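Local coordinates for protein Fdc1 (Candida dubliniensis, PDB 4ZAD) that binds prenylated FMN and manganese and probably decarboxylates cinnamic, coumaric and ferulic acids to the corresponding vinyl compounds, at residues 288-293 with 365-370; 407-412 with 449-454. All blocks are in the same frame, centred on the assembly; numbering follows the deposited sequence.

In the fold
Followed from the N terminus, the chain leaves strand 280-284, forms the turn of 288-293, completes the Rift-related region and passes through helix 334-347 and strand 356-360 before interaction 1 closes this loop at 365-370. Interaction 2 opens only later, at 407-412, and closes at 449-454 after strand 412-417, helix 425-434 and strand 442-445. The two loops therefore follow in series, neither nesting nor crossing. They are joined in space: backbone hydrogen bonds link Leu368 and Leu370 with His411 and Glu412, where parallel strands 369-374 and 412-417 begin, and His291 packs against Phe451. Interaction 1 ties the Rift-related region to the C-terminal domain; interaction 2 joins two loops within the latter, beside the cofactor.

Interaction 1 (288-293 with 365-370); sequences GEMHGY and AQALWL. With 4LU (1-deoxy-5-O-phosphono-1-(3,3,4,5-tetramethyl-9,11-dioxo-2,3,8,9,10,11-hexahydro-7H-quinolino[1,8-fg]pteridin-12-ium-7-y l)-D-ribitol), chain E.
His291 and Gln366 meet where a type I turn (Glu289 to Gly292) faces a type I' turn (Ala365 to Leu368). Gln366, long enough to cross the gap, bends at chi2 and points NE2 at Met290 O, 2.7 Å away; the bond is plausible, but the placement of both atoms is less certain. NE2 also bonds Gly324 O. A water lying in the His291 ring plane bridges NE2 of that ring to Ala367 O, to which it donates at 2.6 Å.

The pairing joins the Rift-related region to the C-terminal domain of this UbiD-type enzyme. Glu289, the predicted proton donor, begins the first turn and is modelled in two conformations; in one, OE2 of Glu289 comes 3.0 Å from 4LU C1 and OE1 accepts the Met290 N-H through its anti lone pair, details that are therefore tentative. Glycine suits position 292, whose positive phi would jam a side chain against the preceding carbonyl.

Apolar contacts fill the rest. The Leu368 and His291 side chains cross at about a right angle, with Leu368 CD1 3.5 Å from His291 CD2. Met290 lays CG over the centre of the imidazole, then bends at chi3 (-70°) to set CE 3.9 Å from Ala367 CB.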
ATOM      1  N   GLY A 288       4.967 -22.004   7.094  1.00 27.20           N
ATOM      2  CA  GLY A 288       4.815 -20.566   6.924  1.00 27.46           C
ATOM      3  C   GLY A 288       5.208 -20.173   5.514  1.00 27.78           C
ATOM      4  O   GLY A 288       6.342 -20.342   5.112  1.00 27.42           O
ATOM      5  N   GLU A 289       4.242 -19.720   4.725  0.50 27.74           N
ATOM      6  CA  GLU A 289       4.454 -19.546   3.283  0.50 27.72           C
ATOM      7  C   GLU A 289       4.192 -18.114   2.812  0.50 27.95           C
ATOM      8  O   GLU A 289       3.924 -17.209   3.602  0.50 27.85           O
ATOM      9  CB  GLU A 289       3.599 -20.557   2.471  0.50 27.77           C
ATOM     10  CG  GLU A 289       4.377 -21.765   1.845  0.50 26.46           C
ATOM     11  CD  GLU A 289       4.885 -21.559   0.407  0.50 24.85           C
ATOM     12  OE1 GLU A 289       5.177 -20.414  -0.013  0.50 19.20           O
ATOM     13  OE2 GLU A 289       5.002 -22.585  -0.310  0.50 25.65           O
ATOM     14  N   MET A 290       4.250 -17.969   1.494  1.00 28.35           N
ATOM     15  CA  MET A 290       4.346 -16.714   0.767  1.00 28.55           C
ATOM     16  C   MET A 290       3.324 -15.611   1.015  1.00 28.41           C
ATOM     17  O   MET A 290       3.568 -14.462   0.622  1.00 28.33           O
ATOM     18  CB  MET A 290       4.380 -17.034  -0.748  1.00 28.32           C
ATOM     19  CG  MET A 290       3.108 -17.691  -1.282  1.00 28.41           C
ATOM     20  SD  MET A 290       3.286 -18.109  -3.009  1.00 28.80           S
ATOM     21  CE  MET A 290       3.291 -16.448  -3.675  1.00 26.03           C
ATOM     22  N   HIS A 291       2.200 -15.925   1.642  1.00 27.95           N
ATOM     23  CA  HIS A 291       1.216 -14.898   1.935  1.00 27.70           C
ATOM     24  C   HIS A 291       1.329 -14.421   3.358  1.00 28.11           C
ATOM     25  O   HIS A 291       0.563 -13.569   3.779  1.00 28.86           O
ATOM     26  CB  HIS A 291      -0.162 -15.400   1.608  1.00 27.05           C
ATOM     27  CG  HIS A 291      -0.303 -15.817   0.181  1.00 27.79           C
ATOM     28  ND1 HIS A 291      -0.542 -17.120  -0.193  1.00 28.29           N
ATOM     29  CD2 HIS A 291      -0.199 -15.107  -0.972  1.00 29.71           C
ATOM     30  CE1 HIS A 291      -0.611 -17.191  -1.511  1.00 31.06           C
ATOM     31  NE2 HIS A 291      -0.393 -15.987  -2.010  1.00 29.95           N
ATOM     32  N   GLY A 292       2.294 -14.960   4.093  1.00 28.48           N
ATOM     33  CA  GLY A 292       2.606 -14.473   5.427  1.00 29.25           C
ATOM     34  C   GLY A 292       1.987 -15.207   6.607  1.00 29.80           C
ATOM     35  O   GLY A 292       2.113 -14.728   7.750  1.00 29.92           O
ATOM     36  N   TYR A 293       1.336 -16.353   6.356  1.00 30.17           N
ATOM     37  CA  TYR A 293       0.784 -17.206   7.432  1.00 30.51           C
ATOM     38  C   TYR A 293       1.419 -18.611   7.531  1.00 31.17           C
ATOM     39  O   TYR A 293       1.883 -19.183   6.542  1.00 30.89           O
ATOM     40  CB  TYR A 293      -0.731 -17.369   7.261  1.00 30.11           C
ATOM     41  CG  TYR A 293      -1.451 -16.060   7.060  1.00 30.27           C
ATOM     42  CD1 TYR A 293      -1.500 -15.446   5.793  1.00 30.90           C
ATOM     43  CD2 TYR A 293      -2.066 -15.424   8.107  1.00 28.56           C
ATOM     44  CE1 TYR A 293      -2.119 -14.251   5.603  1.00 27.68           C
ATOM     45  CE2 TYR A 293      -2.697 -14.238   7.918  1.00 29.49           C
ATOM     46  CZ  TYR A 293      -2.705 -13.645   6.665  1.00 28.42           C
ATOM     47  OH  TYR A 293      -3.348 -12.454   6.487  1.00 28.89           O
ATOM     48  N   ALA A 365       1.439  -6.967  -2.029  1.00 23.27           N
ATOM     49  CA  ALA A 365       0.240  -7.790  -2.187  1.00 22.36           C
ATOM     50  C   ALA A 365       0.529  -9.277  -2.138  1.00 21.51           C
ATOM     51  O   ALA A 365      -0.332 -10.080  -2.431  1.00 20.67           O
ATOM     52  CB  ALA A 365      -0.502  -7.402  -3.487  1.00 22.21           C
ATOM     53  N   GLN A 366       1.741  -9.638  -1.719  1.00 22.00           N
ATOM     54  CA  GLN A 366       2.178 -11.076  -1.570  1.00 21.68           C
ATOM     55  C   GLN A 366       1.992 -11.899  -2.872  1.00 21.86           C
ATOM     56  O   GLN A 366       1.748 -13.113  -2.859  1.00 21.65           O
ATOM     57  CB  GLN A 366       1.459 -11.760  -0.415  1.00 21.42           C
ATOM     58  CG  GLN A 366       1.417 -10.962   0.850  1.00 22.31           C
ATOM     59  CD  GLN A 366       2.732 -10.896   1.571  1.00 22.80           C
ATOM     60  OE1 GLN A 366       3.023  -9.902   2.224  1.00 23.42           O
ATOM     61  NE2 GLN A 366       3.533 -11.953   1.477  1.00 24.46           N
ATOM     62  N   ALA A 367       2.121 -11.223  -4.006  1.00 21.27           N
ATOM     63  CA  ALA A 367       2.153 -11.884  -5.291  1.00 20.88           C
ATOM     64  C   ALA A 367       0.798 -12.468  -5.609  1.00 20.75           C
ATOM     65  O   ALA A 367       0.707 -13.449  -6.349  1.00 22.53           O
ATOM     66  CB  ALA A 367       3.255 -12.940  -5.363  1.00 19.98           C
ATOM     67  N   LEU A 368      -0.244 -11.816  -5.090  1.00 20.19           N
ATOM     68  CA  LEU A 368      -1.645 -12.087  -5.432  1.00 19.42           C
ATOM     69  C   LEU A 368      -2.167 -11.114  -6.496  1.00 19.53           C
ATOM     70  O   LEU A 368      -3.190 -11.387  -7.134  1.00 20.55           O
ATOM     71  CB  LEU A 368      -2.515 -11.991  -4.191  1.00 18.92           C
ATOM     72  CG  LEU A 368      -2.333 -13.176  -3.240  1.00 19.71           C
ATOM     73  CD1 LEU A 368      -2.658 -12.839  -1.820  1.00 17.63           C
ATOM     74  CD2 LEU A 368      -3.161 -14.369  -3.730  1.00 16.88           C
ATOM     75  N   TRP A 369      -1.457 -10.006  -6.722  1.00 19.06           N
ATOM     76  CA  TRP A 369      -1.894  -8.977  -7.678  1.00 18.37           C
ATOM     77  C   TRP A 369      -0.914  -8.902  -8.779  1.00 18.06           C
ATOM     78  O   TRP A 369       0.280  -8.985  -8.541  1.00 18.20           O
ATOM     79  CB  TRP A 369      -1.849  -7.593  -7.057  1.00 18.19           C
ATOM     80  CG  TRP A 369      -2.877  -7.245  -6.152  1.00 15.05           C
ATOM     81  CD1 TRP A 369      -3.786  -8.063  -5.575  1.00 16.53           C
ATOM     82  CD2 TRP A 369      -3.096  -5.947  -5.630  1.00 11.65           C
ATOM     83  NE1 TRP A 369      -4.590  -7.336  -4.719  1.00 16.87           N
ATOM     84  CE2 TRP A 369      -4.179  -6.025  -4.751  1.00 13.74           C
ATOM     85  CE3 TRP A 369      -2.467  -4.721  -5.817  1.00 12.03           C
ATOM     86  CZ2 TRP A 369      -4.660  -4.925  -4.078  1.00 15.11           C
ATOM     87  CZ3 TRP A 369      -2.919  -3.643  -5.164  1.00 11.05           C
ATOM     88  CH2 TRP A 369      -4.021  -3.737  -4.297  1.00 16.55           C
ATOM     89  N   LEU A 370      -1.392  -8.627  -9.970  1.00 18.20           N
ATOM     90  CA  LEU A 370      -0.476  -8.365 -11.106  1.00 17.66           C
ATOM     91  C   LEU A 370      -0.889  -7.039 -11.681  1.00 16.98           C
ATOM     92  O   LEU A 370      -1.980  -6.892 -12.149  1.00 17.28           O
ATOM     93  CB  LEU A 370      -0.572  -9.451 -12.188  1.00 17.15           C
ATOM     94  CG  LEU A 370       0.376  -9.283 -13.387  1.00 16.34           C
ATOM     95  CD1 LEU A 370       1.810  -9.497 -12.902  1.00 15.34           C
ATOM     96  CD2 LEU A 370       0.065 -10.219 -14.558  1.00 10.57           C
TER
HETATM   97  C9  4LU E 603       9.418 -20.813  -5.217  1.00 25.48           C
HETATM   98  C8  4LU E 603      10.563 -20.426  -4.510  1.00 23.73           C
HETATM   99  C7  4LU E 603      10.775 -20.865  -3.195  1.00 23.50           C
HETATM  100  C10 4LU E 603       7.001 -23.601  -5.176  1.00 31.52           C
HETATM  101  C6  4LU E 603       9.709 -21.685  -2.551  1.00 26.69           C
HETATM  102  N3  4LU E 603       5.617 -25.797  -4.329  1.00 35.70           N
HETATM  103  C2  4LU E 603       5.594 -25.459  -5.623  1.00 33.13           C
HETATM  104  C13 4LU E 603      10.879 -23.311  -1.276  1.00 29.97           C
HETATM  105  C5  4LU E 603       9.865 -22.195  -1.184  1.00 29.47           C
HETATM  106  C1  4LU E 603       7.609 -23.231  -1.557  1.00 31.33           C
HETATM  107  O2  4LU E 603       4.947 -26.185  -6.390  1.00 30.21           O
HETATM  108  N1  4LU E 603       6.277 -24.367  -6.046  1.00 33.42           N
HETATM  109  C4  4LU E 603       6.299 -25.068  -3.421  1.00 34.33           C
HETATM  110  O4  4LU E 603       6.231 -25.503  -2.247  1.00 35.46           O
HETATM  111  C4A 4LU E 603       7.001 -23.949  -3.808  1.00 31.85           C
HETATM  112  N5  4LU E 603       7.522 -22.847  -2.799  1.00 30.35           N
HETATM  113  C3  4LU E 603       8.704 -22.951  -0.748  1.00 31.29           C
HETATM  114  C12 4LU E 603      10.357 -21.165  -0.173  1.00 25.41           C
HETATM  115  C5A 4LU E 603       8.495 -22.023  -3.339  1.00 26.84           C
HETATM  116  C7M 4LU E 603      12.001 -20.496  -2.403  1.00 18.57           C
HETATM  117  C8M 4LU E 603      11.561 -19.572  -5.247  1.00 19.71           C
HETATM  118  C9A 4LU E 603       8.474 -21.726  -4.721  1.00 26.54           C
HETATM  119  N10 4LU E 603       7.694 -22.520  -5.632  1.00 26.88           N
HETATM  120  C1' 4LU E 603       7.148 -21.936  -6.866  1.00 25.72           C
HETATM  121  C2' 4LU E 603       7.797 -22.649  -8.052  1.00 23.97           C
HETATM  122  O2' 4LU E 603       9.221 -22.704  -7.830  1.00 25.48           O
HETATM  123  C3' 4LU E 603       7.473 -21.974  -9.391  1.00 22.32           C
HETATM  124  O3' 4LU E 603       6.053 -22.042  -9.641  1.00 19.77           O
HETATM  125  C4' 4LU E 603       8.232 -22.617 -10.571  1.00 20.41           C
HETATM  126  O4' 4LU E 603       7.646 -22.184 -11.803  1.00 16.95           O
HETATM  127  C5' 4LU E 603       8.147 -24.152 -10.536  1.00 20.03           C
HETATM  128  O5' 4LU E 603       8.780 -24.781 -11.633  1.00 15.72           O
HETATM  129  P   4LU E 603       7.989 -25.406 -12.860  1.00 19.83           P
HETATM  130  O2P 4LU E 603       9.167 -26.103 -13.541  1.00 13.58           O
HETATM  131  O3P 4LU E 603       7.390 -24.168 -13.562  1.00 16.03           O
HETATM  132  O1P 4LU E 603       6.933 -26.315 -12.270  1.00 15.88           O
HETATM  133  O   HOH W   1       0.077 -15.647  -5.022  1.00 18.00           O

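Interaction 2 (407-412 with 449-454); sequences CSILHE and KPFALA
Phe451 swings CG away from its own nitrogen (chi1 -176°), which sends the ring alongside Ile409, and Ile409 answers with a chi1 of 81° that tucks CG1 between backbone N and carbonyl carbon and turns CG2 to the ring. The two side chains lie side by side, pointing the same way. CG2 sits 3.8 Å from the centroid of the Phe451 ring, 16° off the normal, a CH-pi contact over the face, while Ile409 CB comes within 3.6 Å of Phe451 CE2. A beta-branched residue suits this place because its branch can lie on the ring as CB rests near the rim. The opposite face of the phenyl is covered by Leu453 CB from its own segment, so the ring is clasped between two aliphatic groups.

Each segment is a type I turn leading into regular structure of the C-terminal UbiD domain: Cys407 to Leu410 precedes strand 412-417, and Phe451 to Ala454 delivers Ala454 to the N-cap of helix 455-458. The first turn lies near the cofactor, with the Ile409 side chain about 6 Å from 4LU at the nearest atoms. Its carbonyls Ser408 O and Leu410 O both accept Lys470 NZ, and Ser408 OG bonds Lys405 O.

His411 makes the second group of contacts. Its imidazole presents an edge to the second turn, CE1 lying 3.1 Å from Phe451 N and 3.5 Å from Phe451 CB, close contacts without a hydrogen bond. Pro450 CB adds to the same edge near the ring plane, 3.9 Å from His411 NE2. A planar imidazole can bring its edge up to the Pro450-Phe451 backbone while Phe456, from helix 455-458, meets it edge-to-face. Phe451 CB also touches Ser408 O at 3.4 Å.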
ATOM      1  N   CYS A 407       0.091 -17.952 -14.521  1.00 22.06           N
ATOM      2  CA  CYS A 407      -0.624 -16.989 -13.675  1.00 22.16           C
ATOM      3  C   CYS A 407      -1.491 -17.620 -12.571  1.00 21.02           C
ATOM      4  O   CYS A 407      -2.305 -16.945 -11.972  1.00 20.26           O
ATOM      5  CB  CYS A 407      -1.507 -16.073 -14.537  1.00 21.84           C
ATOM      6  SG  CYS A 407      -0.578 -15.120 -15.761  1.00 26.05           S
ATOM      7  N   SER A 408      -1.312 -18.900 -12.295  1.00 20.83           N
ATOM      8  CA  SER A 408      -2.202 -19.600 -11.389  1.00 20.50           C
ATOM      9  C   SER A 408      -2.201 -18.988  -9.996  1.00 20.89           C
ATOM     10  O   SER A 408      -3.234 -19.019  -9.311  1.00 21.23           O
ATOM     11  CB  SER A 408      -1.806 -21.037 -11.304  1.00 20.13           C
ATOM     12  OG  SER A 408      -0.513 -21.092 -10.753  1.00 21.68           O
ATOM     13  N   ILE A 409      -1.081 -18.397  -9.581  1.00 21.38           N
ATOM     14  CA  ILE A 409      -1.020 -17.779  -8.244  1.00 21.69           C
ATOM     15  C   ILE A 409      -1.682 -16.422  -8.144  1.00 21.72           C
ATOM     16  O   ILE A 409      -1.825 -15.899  -7.064  1.00 22.28           O
ATOM     17  CB  ILE A 409       0.401 -17.623  -7.721  1.00 21.83           C
ATOM     18  CG1 ILE A 409       1.068 -16.387  -8.324  1.00 22.15           C
ATOM     19  CG2 ILE A 409       1.203 -18.924  -7.953  1.00 20.75           C
ATOM     20  CD1 ILE A 409       2.581 -16.472  -8.301  1.00 23.88           C
ATOM     21  N   LEU A 410      -2.065 -15.845  -9.266  1.00 22.01           N
ATOM     22  CA  LEU A 410      -2.509 -14.445  -9.302  1.00 22.36           C
ATOM     23  C   LEU A 410      -3.993 -14.367  -9.035  1.00 22.16           C
ATOM     24  O   LEU A 410      -4.725 -15.253  -9.505  1.00 22.59           O
ATOM     25  CB  LEU A 410      -2.151 -13.823 -10.659  1.00 21.82           C
ATOM     26  CG  LEU A 410      -0.628 -13.705 -10.884  1.00 23.24           C
ATOM     27  CD1 LEU A 410      -0.336 -13.313 -12.348  1.00 26.62           C
ATOM     28  CD2 LEU A 410       0.073 -12.754  -9.931  1.00 18.62           C
ATOM     29  N   HIS A 411      -4.656 -13.637  -8.313  1.00 24.66           N
ATOM     30  CA  HIS A 411      -5.999 -13.464  -8.079  1.00 23.85           C
ATOM     31  C   HIS A 411      -6.659 -12.136  -8.493  1.00 23.35           C
ATOM     32  O   HIS A 411      -7.859 -12.069  -8.605  1.00 22.65           O
ATOM     33  CB  HIS A 411      -6.392 -13.779  -6.658  1.00 24.44           C
ATOM     34  CG  HIS A 411      -6.744 -15.217  -6.403  1.00 26.81           C
ATOM     35  ND1 HIS A 411      -5.806 -16.234  -6.438  1.00 31.07           N
ATOM     36  CD2 HIS A 411      -7.900 -15.794  -5.999  1.00 26.73           C
ATOM     37  CE1 HIS A 411      -6.384 -17.377  -6.111  1.00 28.45           C
ATOM     38  NE2 HIS A 411      -7.655 -17.140  -5.857  1.00 27.48           N
ATOM     39  N   GLU A 412      -5.874 -11.090  -8.720  1.00 23.20           N
ATOM     40  CA  GLU A 412      -6.425  -9.820  -9.149  1.00 23.05           C
ATOM     41  C   GLU A 412      -5.459  -9.179 -10.136  1.00 22.90           C
ATOM     42  O   GLU A 412      -4.258  -9.095  -9.886  1.00 23.46           O
ATOM     43  CB  GLU A 412      -6.679  -8.926  -7.944  1.00 23.50           C
ATOM     44  CG  GLU A 412      -7.276  -7.575  -8.294  1.00 24.16           C
ATOM     45  CD  GLU A 412      -8.216  -7.023  -7.239  1.00 22.57           C
ATOM     46  OE1 GLU A 412      -8.356  -7.635  -6.160  1.00 26.08           O
ATOM     47  OE2 GLU A 412      -8.824  -5.975  -7.502  1.00 20.61           O
ATOM     48  N   LYS A 449      -9.384 -21.930 -11.905  0.50 36.27           N
ATOM     49  CA  LYS A 449      -8.868 -22.637 -10.727  0.50 36.21           C
ATOM     50  C   LYS A 449      -8.237 -21.620  -9.774  0.50 35.96           C
ATOM     51  O   LYS A 449      -7.328 -20.892 -10.173  0.50 35.81           O
ATOM     52  CB  LYS A 449      -7.843 -23.728 -11.110  0.50 36.01           C
ATOM     53  N   PRO A 450      -8.722 -21.566  -8.511  1.00 35.89           N
ATOM     54  CA  PRO A 450      -8.121 -20.681  -7.514  1.00 35.05           C
ATOM     55  C   PRO A 450      -6.797 -21.245  -7.079  1.00 34.38           C
ATOM     56  O   PRO A 450      -6.533 -22.408  -7.303  1.00 33.47           O
ATOM     57  CB  PRO A 450      -9.119 -20.707  -6.352  1.00 35.15           C
ATOM     58  CG  PRO A 450      -9.805 -22.007  -6.474  1.00 36.09           C
ATOM     59  CD  PRO A 450      -9.797 -22.402  -7.921  1.00 35.82           C
ATOM     60  N   PHE A 451      -5.953 -20.391  -6.504  1.00 34.79           N
ATOM     61  CA  PHE A 451      -4.654 -20.788  -5.928  1.00 34.25           C
ATOM     62  C   PHE A 451      -4.919 -21.255  -4.510  1.00 34.36           C
ATOM     63  O   PHE A 451      -5.236 -20.456  -3.642  1.00 33.99           O
ATOM     64  CB  PHE A 451      -3.678 -19.599  -5.956  1.00 34.14           C
ATOM     65  CG  PHE A 451      -2.262 -19.908  -5.469  1.00 31.38           C
ATOM     66  CD1 PHE A 451      -1.677 -21.146  -5.662  1.00 28.96           C
ATOM     67  CD2 PHE A 451      -1.495 -18.893  -4.891  1.00 28.69           C
ATOM     68  CE1 PHE A 451      -0.353 -21.378  -5.241  1.00 28.80           C
ATOM     69  CE2 PHE A 451      -0.198 -19.113  -4.471  1.00 27.28           C
ATOM     70  CZ  PHE A 451       0.383 -20.346  -4.649  1.00 26.94           C
ATOM     71  N   ALA A 452      -4.819 -22.562  -4.302  1.00 35.08           N
ATOM     72  CA  ALA A 452      -5.054 -23.201  -2.980  1.00 35.45           C
ATOM     73  C   ALA A 452      -4.247 -22.672  -1.797  1.00 35.08           C
ATOM     74  O   ALA A 452      -4.694 -22.832  -0.679  1.00 35.32           O
ATOM     75  CB  ALA A 452      -4.866 -24.745  -3.065  1.00 35.23           C
ATOM     76  N   LEU A 453      -3.071 -22.092  -2.014  1.00 34.94           N
ATOM     77  CA  LEU A 453      -2.348 -21.464  -0.895  1.00 34.88           C
ATOM     78  C   LEU A 453      -2.897 -20.094  -0.450  1.00 34.77           C
ATOM     79  O   LEU A 453      -2.714 -19.741   0.711  1.00 35.88           O
ATOM     80  CB  LEU A 453      -0.853 -21.347  -1.168  1.00 35.15           C
ATOM     81  CG  LEU A 453       0.037 -22.579  -0.916  1.00 35.94           C
ATOM     82  CD1 LEU A 453      -0.312 -23.780  -1.858  1.00 36.87           C
ATOM     83  CD2 LEU A 453       1.536 -22.184  -1.036  1.00 33.18           C
ATOM     84  N   ALA A 454      -3.553 -19.323  -1.325  1.00 33.96           N
ATOM     85  CA  ALA A 454      -4.147 -18.045  -0.909  1.00 33.26           C
ATOM     86  C   ALA A 454      -4.868 -18.293   0.385  1.00 33.48           C
ATOM     87  O   ALA A 454      -5.658 -19.242   0.466  1.00 33.79           O
ATOM     88  CB  ALA A 454      -5.143 -17.516  -1.909  1.00 33.01           C
TER